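Local structure of oxidoreductase YdhF (Escherichia coli, 1OG6) at residues C[7-12]-C[202-207]; C[48-53]-C[79-84]; C[122-127]-C[175-180]. The protein probably acts as an NADP-dependent oxidoreductase of the aldo-keto reductase family, binding the cofactor at the mouth of an alpha/beta barrel. All coordinates share one frame; numbering follows the deposited sequence.

Contact 1 (C[7-12]-C[202-207]); sequences IAPQGP and LRVRPM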
# COMPACT_ATOMS: atom_id res chain seq x y z
N ILE C 7 14.51 0.05 21.20
CA ILE C 7 13.71 0.42 20.04
C ILE C 7 13.61 -0.55 18.86
O ILE C 7 12.57 -0.62 18.21
CB ILE C 7 14.13 1.80 19.53
CG1 ILE C 7 15.59 1.79 19.12
CG2 ILE C 7 13.91 2.84 20.61
CD1 ILE C 7 16.07 3.10 18.55
N ALA C 8 14.66 -1.30 18.57
CA ALA C 8 14.61 -2.23 17.45
C ALA C 8 15.22 -3.55 17.88
O ALA C 8 15.57 -3.71 19.04
CB ALA C 8 15.37 -1.66 16.27
N PRO C 9 15.31 -4.52 16.96
CA PRO C 9 15.90 -5.82 17.31
C PRO C 9 17.35 -5.74 17.80
O PRO C 9 17.67 -6.24 18.88
CB PRO C 9 15.75 -6.61 16.02
CG PRO C 9 14.42 -6.15 15.56
CD PRO C 9 14.52 -4.64 15.73
N GLN C 10 18.23 -5.13 17.01
CA GLN C 10 19.62 -4.99 17.43
C GLN C 10 19.80 -3.56 17.91
O GLN C 10 20.88 -3.15 18.32
CB GLN C 10 20.57 -5.26 16.27
CG GLN C 10 20.16 -6.41 15.35
CD GLN C 10 19.55 -7.57 16.10
OE1 GLN C 10 20.14 -8.11 17.04
NE2 GLN C 10 18.35 -7.98 15.67
N GLY C 11 18.71 -2.81 17.87
CA GLY C 11 18.72 -1.42 18.25
C GLY C 11 19.20 -1.12 19.65
O GLY C 11 19.53 -2.03 20.41
N PRO C 12 19.24 0.17 20.01
CA PRO C 12 19.67 0.73 21.30
C PRO C 12 18.54 0.73 22.32
O PRO C 12 17.42 0.36 22.01
CB PRO C 12 20.09 2.13 20.92
CG PRO C 12 19.04 2.50 19.93
CD PRO C 12 18.92 1.26 19.07
N LEU C 202 7.76 -5.53 12.44
CA LEU C 202 9.21 -5.63 12.50
C LEU C 202 9.74 -5.40 13.90
O LEU C 202 10.95 -5.48 14.14
CB LEU C 202 9.86 -4.61 11.57
CG LEU C 202 9.53 -4.60 10.09
CD1 LEU C 202 10.31 -3.48 9.47
CD2 LEU C 202 9.89 -5.91 9.44
N ARG C 203 8.84 -5.10 14.82
CA ARG C 203 9.23 -4.84 16.20
C ARG C 203 10.14 -3.63 16.28
O ARG C 203 11.12 -3.63 17.01
CB ARG C 203 9.90 -6.08 16.79
CG ARG C 203 8.95 -7.26 16.91
CD ARG C 203 9.63 -8.56 17.34
NE ARG C 203 8.65 -9.64 17.44
CZ ARG C 203 7.62 -9.63 18.29
NH1 ARG C 203 7.45 -8.61 19.12
NH2 ARG C 203 6.75 -10.64 18.29
N VAL C 204 9.82 -2.60 15.51
CA VAL C 204 10.57 -1.35 15.52
C VAL C 204 9.70 -0.32 16.24
O VAL C 204 8.50 -0.19 15.95
CB VAL C 204 10.90 -0.89 14.07
CG1 VAL C 204 11.42 0.52 14.06
CG2 VAL C 204 11.95 -1.81 13.47
N ARG C 205 10.28 0.40 17.19
CA ARG C 205 9.55 1.40 17.96
C ARG C 205 9.68 2.78 17.38
O ARG C 205 10.78 3.34 17.33
CB ARG C 205 10.05 1.44 19.41
CG ARG C 205 9.20 0.67 20.41
CD ARG C 205 9.51 -0.82 20.44
NE ARG C 205 8.48 -1.62 19.78
CZ ARG C 205 8.25 -2.91 20.04
NH1 ARG C 205 8.98 -3.53 20.96
NH2 ARG C 205 7.31 -3.57 19.39
N PRO C 206 8.55 3.38 16.94
CA PRO C 206 8.46 4.71 16.34
C PRO C 206 8.45 5.83 17.35
O PRO C 206 7.63 5.82 18.26
CB PRO C 206 7.14 4.65 15.59
CG PRO C 206 6.31 3.89 16.53
CD PRO C 206 7.22 2.74 16.92
N MET C 207 9.35 6.80 17.20
CA MET C 207 9.38 7.96 18.08
C MET C 207 8.26 8.83 17.54
O MET C 207 8.23 9.13 16.36
CB MET C 207 10.74 8.65 17.96
CG MET C 207 11.88 7.76 18.41
SD MET C 207 13.53 8.32 18.00
CE MET C 207 13.67 9.78 19.03
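Ile7 O receives the backbone N-H of Arg205, the one hydrogen bond across this contact: N to O is 2.7 Å, with 152° at the hydrogen, and the donor lies in the carbonyl plane. The same oxygen has Val204 CA at 3.4 Å, a CA-H...O contact. CB of Ile7 and CB of Arg205 stand 4.1 Å apart, Ala8 CB meets Val204 CG2 at 4.4 Å, and the ring of Pro9 rests with CG 3.8 Å from Leu202 O and CD against Arg203 O. The bend at chi2 (82°) keeps Arg205 CD beside Ile7 O; a second bend, at chi3, turns the guanidinium away. One shell out, Ile7 N bonds to Pro12 O and closes the 7-12 loop on itself. On the other segment Arg203, the first residue past helix 195-201, has the positive phi of a Schellman motif, and its guanidinium pairs with Asp137 of the second subunit. The touching parts run 156° apart, nearly antiparallel. The 7-12 loop belongs to the N-terminal hairpin that in this family covers the bottom of the barrel; it lies against the link from helix 195-201 to strand 207-209, with Ile7 reaching Leu258 of strand 258-261 and Phe14 of strand 13-20.

Contact 2 (C[48-53]-C[79-84]); sequences TVDHAD and EIVSKC. With NAP (NADP nicotinamide-adenine-dinucleotide phosphate), chain F.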
# COMPACT_ATOMS: atom_id res chain seq x y z
N THR C 48 17.02 10.09 26.51
CA THR C 48 17.13 10.22 25.06
C THR C 48 16.78 11.63 24.65
O THR C 48 15.73 12.13 25.02
CB THR C 48 16.17 9.27 24.35
OG1 THR C 48 16.23 7.99 24.97
CG2 THR C 48 16.53 9.13 22.89
N VAL C 49 17.66 12.29 23.91
CA VAL C 49 17.39 13.64 23.45
C VAL C 49 17.33 13.64 21.93
O VAL C 49 18.16 13.03 21.25
CB VAL C 49 18.45 14.65 23.93
CG1 VAL C 49 18.54 14.62 25.45
CG2 VAL C 49 19.78 14.36 23.29
N ASP C 50 16.32 14.33 21.40
CA ASP C 50 16.09 14.42 19.97
C ASP C 50 16.66 15.71 19.38
O ASP C 50 16.48 16.79 19.95
CB ASP C 50 14.59 14.35 19.69
CG ASP C 50 14.28 14.18 18.23
OD1 ASP C 50 14.64 13.12 17.68
OD2 ASP C 50 13.67 15.09 17.65
N HIS C 51 17.33 15.59 18.24
CA HIS C 51 17.93 16.72 17.54
C HIS C 51 17.84 16.51 16.05
O HIS C 51 17.38 15.47 15.59
CB HIS C 51 19.39 16.84 17.91
CG HIS C 51 19.63 17.61 19.17
ND1 HIS C 51 19.38 18.96 19.27
CD2 HIS C 51 20.07 17.21 20.38
CE1 HIS C 51 19.65 19.36 20.50
NE2 HIS C 51 20.07 18.32 21.19
N ALA C 52 18.28 17.51 15.29
CA ALA C 52 18.27 17.39 13.84
C ALA C 52 19.15 18.39 13.10
O ALA C 52 19.55 19.43 13.63
CB ALA C 52 16.84 17.48 13.31
N ASP C 53 19.44 18.03 11.86
CA ASP C 53 20.26 18.80 10.94
C ASP C 53 19.88 20.29 10.94
O ASP C 53 20.57 21.13 11.51
CB ASP C 53 20.03 18.20 9.54
CG ASP C 53 21.14 18.52 8.56
OD1 ASP C 53 22.18 19.08 8.97
OD2 ASP C 53 20.97 18.18 7.36
N GLU C 79 21.29 9.60 25.27
CA GLU C 79 21.38 9.06 23.93
C GLU C 79 21.06 10.24 23.04
O GLU C 79 20.06 10.92 23.26
CB GLU C 79 20.36 7.94 23.70
CG GLU C 79 20.49 6.75 24.62
CD GLU C 79 19.73 6.91 25.91
OE1 GLU C 79 19.76 5.99 26.75
OE2 GLU C 79 19.08 7.96 26.09
N ILE C 80 21.90 10.50 22.05
CA ILE C 80 21.66 11.61 21.16
C ILE C 80 21.12 11.09 19.83
O ILE C 80 21.66 10.16 19.24
CB ILE C 80 22.94 12.45 20.95
CG1 ILE C 80 23.35 13.07 22.29
CG2 ILE C 80 22.71 13.54 19.95
CD1 ILE C 80 24.50 14.02 22.20
N VAL C 81 20.01 11.69 19.40
CA VAL C 81 19.36 11.33 18.16
C VAL C 81 19.38 12.56 17.28
O VAL C 81 19.10 13.67 17.74
CB VAL C 81 17.88 10.92 18.39
CG1 VAL C 81 17.19 10.67 17.07
CG2 VAL C 81 17.80 9.69 19.26
N SER C 82 19.73 12.40 16.01
CA SER C 82 19.75 13.54 15.13
C SER C 82 19.39 13.06 13.74
O SER C 82 19.33 11.86 13.48
CB SER C 82 21.13 14.19 15.12
OG SER C 82 21.06 15.50 14.60
N LYS C 83 19.15 14.01 12.84
CA LYS C 83 18.76 13.68 11.48
C LYS C 83 19.56 14.51 10.50
O LYS C 83 20.38 15.33 10.90
CB LYS C 83 17.28 13.98 11.30
CG LYS C 83 16.47 13.70 12.56
CD LYS C 83 15.07 14.26 12.48
CE LYS C 83 14.41 14.22 13.84
NZ LYS C 83 15.07 15.15 14.79
N CYS C 84 19.30 14.29 9.22
CA CYS C 84 19.96 15.02 8.15
C CYS C 84 19.27 14.58 6.87
O CYS C 84 18.76 13.46 6.80
CB CYS C 84 21.44 14.65 8.08
SG CYS C 84 21.78 13.10 7.21
PA NAP F . 4.47 18.86 20.84
O1A NAP F . 3.21 18.89 20.22
O2A NAP F . 4.93 17.87 21.89
O5B NAP F . 4.77 20.29 21.51
C5B NAP F . 3.72 20.89 22.30
C4B NAP F . 3.98 22.43 22.19
O4B NAP F . 2.86 22.99 22.98
C3B NAP F . 5.25 22.93 22.93
O3B NAP F . 5.83 23.90 22.07
C2B NAP F . 4.79 23.56 24.24
O2B NAP F . 5.42 24.81 24.52
C1B NAP F . 3.25 23.76 24.09
N9A NAP F . 2.57 23.31 25.29
C8A NAP F . 2.75 22.19 26.08
N7A NAP F . 1.93 22.11 27.11
C5A NAP F . 1.15 23.26 26.98
C6A NAP F . 0.10 23.73 27.78
N6A NAP F . -0.41 23.15 28.88
N1A NAP F . -0.50 24.94 27.39
N3A NAP F . 0.97 25.19 25.44
C4A NAP F . 1.55 24.00 25.85
O3 NAP F . 5.58 18.76 19.71
PN NAP F . 6.44 19.85 18.96
O1N NAP F . 6.20 20.21 17.56
O2N NAP F . 7.74 20.08 19.66
O5D NAP F . 7.11 18.58 18.20
C5D NAP F . 7.51 17.33 18.88
C4D NAP F . 9.01 17.07 18.74
O4D NAP F . 9.33 16.22 17.61
C3D NAP F . 9.96 18.31 18.64
O3D NAP F . 10.52 18.67 19.91
O2D NAP F . 12.30 17.61 18.15
C1D NAP F . 10.48 16.75 16.87
N1N NAP F . 10.06 16.99 15.44
C2N NAP F . 10.37 16.06 14.41
C3N NAP F . 9.99 16.35 13.10
C7N NAP F . 10.32 15.34 11.99
O7N NAP F . 9.97 15.64 10.88
N7N NAP F . 10.94 14.22 12.25
C4N NAP F . 9.28 17.59 12.76
C5N NAP F . 8.99 18.50 13.82
C6N NAP F . 9.37 18.23 15.17
P2B NAP F . 5.85 25.29 26.00
O1X NAP F . 6.95 24.72 26.89
O2X NAP F . 5.38 26.72 26.18
O3X NAP F . 7.07 25.71 25.21
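Val49 is held on both its backbone polar atoms by strand 79-84: its N donates to Glu79 O at 2.8 Å with an almost straight N-H...O angle of 176°, and its O accepts from Val81 N at 2.9 Å. These bonds define a parallel strand pair of three bridges, from Thr48 with Glu79 to Asp50 with Val81. Past Asp50 the pairing frays, since His51 N to Val81 O and Asp53 N to Lys83 O (3.0 Å) are both weak. At the other end Thr48 OG1, also hydrogen-bonded to Ser15 N, donates to Glu79 OE2 over 3.1 Å, from 64° above the carboxylate plane; OE2 is also bonded to Thr47 OG1, while Glu79 OE1 pairs with Arg4. The polar centre is Asp50. Its OD2 forms a salt bridge with Lys83 NZ at 3.2 Å. The ribose hydroxyl O2D of NADP donates to Asp50 OD2 at 2.9 Å. Lys83 runs extended past Ala52 CB and bends at chi4 (67°), which turns NZ towards Asp50; a further, very short approach to His51 O is doubtful. A weak bond joins NZ to Tyr55 OH, and His128 touches the lysine, consistent with the Asp-Tyr-Lys-His tetrad of aldo-keto reductases. Strand 48-50 lies between strands 13-20 and 79-87, and 79-87 in turn pairs on with strand 122-127, while helix 103-116 packs on Asp53 and Cys84.

Contact 3 (C[122-127]-C[175-180]); sequences LDLLLI and TLATNQ. With NAP (NADP nicotinamide-adenine-dinucleotide phosphate), chain F.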
# COMPACT_ATOMS: atom_id res chain seq x y z
N LEU C 122 27.19 9.68 17.71
CA LEU C 122 25.75 9.82 17.82
C LEU C 122 25.20 8.42 18.04
O LEU C 122 25.79 7.43 17.61
CB LEU C 122 25.13 10.39 16.54
CG LEU C 122 25.23 11.88 16.23
CD1 LEU C 122 24.51 12.14 14.92
CD2 LEU C 122 24.61 12.70 17.34
N ASP C 123 24.06 8.33 18.69
CA ASP C 123 23.46 7.04 18.94
C ASP C 123 22.51 6.72 17.80
O ASP C 123 22.39 5.56 17.39
CB ASP C 123 22.73 7.09 20.28
CG ASP C 123 23.68 7.37 21.43
OD1 ASP C 123 24.43 6.46 21.83
OD2 ASP C 123 23.70 8.52 21.92
N LEU C 124 21.87 7.75 17.26
CA LEU C 124 20.93 7.58 16.16
C LEU C 124 20.99 8.70 15.14
O LEU C 124 20.94 9.88 15.48
CB LEU C 124 19.49 7.51 16.68
CG LEU C 124 18.59 6.33 16.31
CD1 LEU C 124 17.15 6.77 16.49
CD2 LEU C 124 18.81 5.88 14.88
N LEU C 125 21.10 8.31 13.87
CA LEU C 125 21.11 9.26 12.77
C LEU C 125 19.89 8.85 11.99
O LEU C 125 19.74 7.69 11.62
CB LEU C 125 22.33 9.13 11.88
CG LEU C 125 22.81 10.42 11.19
CD1 LEU C 125 23.51 10.03 9.91
CD2 LEU C 125 21.67 11.36 10.89
N LEU C 126 19.02 9.82 11.75
CA LEU C 126 17.78 9.60 11.04
C LEU C 126 17.74 10.38 9.72
O LEU C 126 18.03 11.58 9.70
CB LEU C 126 16.62 10.08 11.92
CG LEU C 126 15.76 9.18 12.80
CD1 LEU C 126 16.57 8.12 13.51
CD2 LEU C 126 15.05 10.08 13.77
N ILE C 127 17.39 9.71 8.62
CA ILE C 127 17.25 10.44 7.36
C ILE C 127 15.97 11.25 7.62
O ILE C 127 14.86 10.73 7.55
CB ILE C 127 17.02 9.50 6.15
CG1 ILE C 127 18.23 8.60 5.95
CG2 ILE C 127 16.76 10.32 4.90
CD1 ILE C 127 19.47 9.33 5.58
N THR C 175 19.07 -3.68 11.14
CA THR C 175 17.67 -3.26 11.22
C THR C 175 17.47 -1.80 11.63
O THR C 175 17.96 -1.37 12.68
CB THR C 175 16.89 -4.11 12.23
OG1 THR C 175 17.41 -5.44 12.24
CG2 THR C 175 15.41 -4.16 11.84
N LEU C 176 16.75 -1.06 10.79
CA LEU C 176 16.47 0.35 11.05
C LEU C 176 15.90 0.50 12.46
O LEU C 176 14.84 -0.03 12.77
CB LEU C 176 15.49 0.90 10.00
CG LEU C 176 16.06 1.15 8.60
CD1 LEU C 176 14.94 1.30 7.60
CD2 LEU C 176 16.93 2.39 8.60
N ALA C 177 16.63 1.21 13.30
CA ALA C 177 16.24 1.40 14.68
C ALA C 177 14.88 2.03 14.88
O ALA C 177 14.24 1.77 15.89
CB ALA C 177 17.30 2.20 15.41
N THR C 178 14.42 2.86 13.95
CA THR C 178 13.12 3.51 14.14
C THR C 178 12.61 4.24 12.90
O THR C 178 13.24 4.22 11.85
CB THR C 178 13.19 4.52 15.32
OG1 THR C 178 11.87 4.89 15.71
CG2 THR C 178 13.94 5.78 14.92
N ASN C 179 11.45 4.87 13.04
CA ASN C 179 10.82 5.64 11.96
C ASN C 179 10.00 6.73 12.65
O ASN C 179 8.79 6.60 12.84
CB ASN C 179 9.93 4.73 11.09
CG ASN C 179 9.27 5.49 9.94
OD1 ASN C 179 9.73 6.55 9.54
ND2 ASN C 179 8.20 4.92 9.38
N GLN C 180 10.68 7.81 13.04
CA GLN C 180 10.03 8.91 13.74
C GLN C 180 8.89 9.50 12.96
O GLN C 180 9.10 10.23 12.00
CB GLN C 180 11.03 10.01 14.05
CG GLN C 180 10.38 11.17 14.77
CD GLN C 180 11.37 12.13 15.38
OE1 GLN C 180 12.34 11.71 16.01
NE2 GLN C 180 11.12 13.41 15.22
PA NAP F . 4.47 18.86 20.84
O1A NAP F . 3.21 18.89 20.22
O2A NAP F . 4.93 17.87 21.89
O5B NAP F . 4.77 20.29 21.51
C5B NAP F . 3.72 20.89 22.30
C4B NAP F . 3.98 22.43 22.19
O4B NAP F . 2.86 22.99 22.98
C3B NAP F . 5.25 22.93 22.93
O3B NAP F . 5.83 23.90 22.07
C2B NAP F . 4.79 23.56 24.24
O2B NAP F . 5.42 24.81 24.52
C1B NAP F . 3.25 23.76 24.09
N9A NAP F . 2.57 23.31 25.29
C8A NAP F . 2.75 22.19 26.08
N7A NAP F . 1.93 22.11 27.11
C5A NAP F . 1.15 23.26 26.98
C6A NAP F . 0.10 23.73 27.78
N6A NAP F . -0.41 23.15 28.88
N1A NAP F . -0.50 24.94 27.39
N3A NAP F . 0.97 25.19 25.44
C4A NAP F . 1.55 24.00 25.85
O3 NAP F . 5.58 18.76 19.71
PN NAP F . 6.44 19.85 18.96
O1N NAP F . 6.20 20.21 17.56
O2N NAP F . 7.74 20.08 19.66
O5D NAP F . 7.11 18.58 18.20
C5D NAP F . 7.51 17.33 18.88
C4D NAP F . 9.01 17.07 18.74
O4D NAP F . 9.33 16.22 17.61
C3D NAP F . 9.96 18.31 18.64
O3D NAP F . 10.52 18.67 19.91
O2D NAP F . 12.30 17.61 18.15
C1D NAP F . 10.48 16.75 16.87
N1N NAP F . 10.06 16.99 15.44
C2N NAP F . 10.37 16.06 14.41
C3N NAP F . 9.99 16.35 13.10
C7N NAP F . 10.32 15.34 11.99
O7N NAP F . 9.97 15.64 10.88
N7N NAP F . 10.94 14.22 12.25
C4N NAP F . 9.28 17.59 12.76
C5N NAP F . 8.99 18.50 13.82
C6N NAP F . 9.37 18.23 15.17
P2B NAP F . 5.85 25.29 26.00
O1X NAP F . 6.95 24.72 26.89
O2X NAP F . 5.38 26.72 26.18
O3X NAP F . 7.07 25.71 25.21
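Leu124 and Leu126 send their side chains towards Ala177, Thr178 and Gln180 across the interior of the TIM barrel, with no hydrogen bond between the two segments. The backbones are not paired: the nearest CA atoms, Leu124 CA and Ala177 CA, are 7.9 Å apart, and strand 152-158 intervenes between strands 122-127 and 179-182 in the sheet. Thr178 CG2 is the shared point of contact. It meets Leu124 CD1 at 3.7 Å and Leu126 CD1 at 3.8 Å, and each leucine crosses the threonine side chain at about a right angle. Rotation about chi1 (-166°) accounts for this, putting OG1 anti to the backbone N, where it bonds to Arg205 O, and leaving the methyl for the leucines. The other branch of Leu124 goes elsewhere, its CD2 reaching Ala177 CB at 4.0 Å. Further up the strand Leu126 meets Gln180, again nearly perpendicular. Gln180 runs extended from CG onwards, which carries its amide end to the nicotinamide side of NADP; the cofactor contact modelled there is too close to be read in detail. An alanine here would lose everything beyond CB and is likely to open a gap between Leu126 and the nicotinamide. Gln180 O is hydrogen-bonded to OG of Ser158, an NADP-binding residue, which ties its main chain to the cofactor site. On the leucine side, the closing touch is methyl against methylene: Leu126 CD2 lies 4.0 Å from Gln180 CB.

Contacts 2 and 3 both touch NADP and meet along neighbouring strands 79-87 and 122-127, with centres 9 Å apart: Ser82 O and Leu126 N are 2.7 Å apart, a probable hydrogen bond, as is Ile80 N to Asp123 OD2, also at 2.7 Å. Contact 1 lies at the bottom of the barrel, away from the pocket, with the Ile7 side chain about 14 Å from the cofactor. Its centre is nevertheless 9 Å from that of contact 3, where Val204 CG1 packs 3.4 Å from Thr178 CA. Towards contact 2, whose centre is 16 Å away, Met207 bridges the interior: its CE lies 3.7 Å from Asp50 OD1, on the carboxylate whose OD2 binds the cofactor.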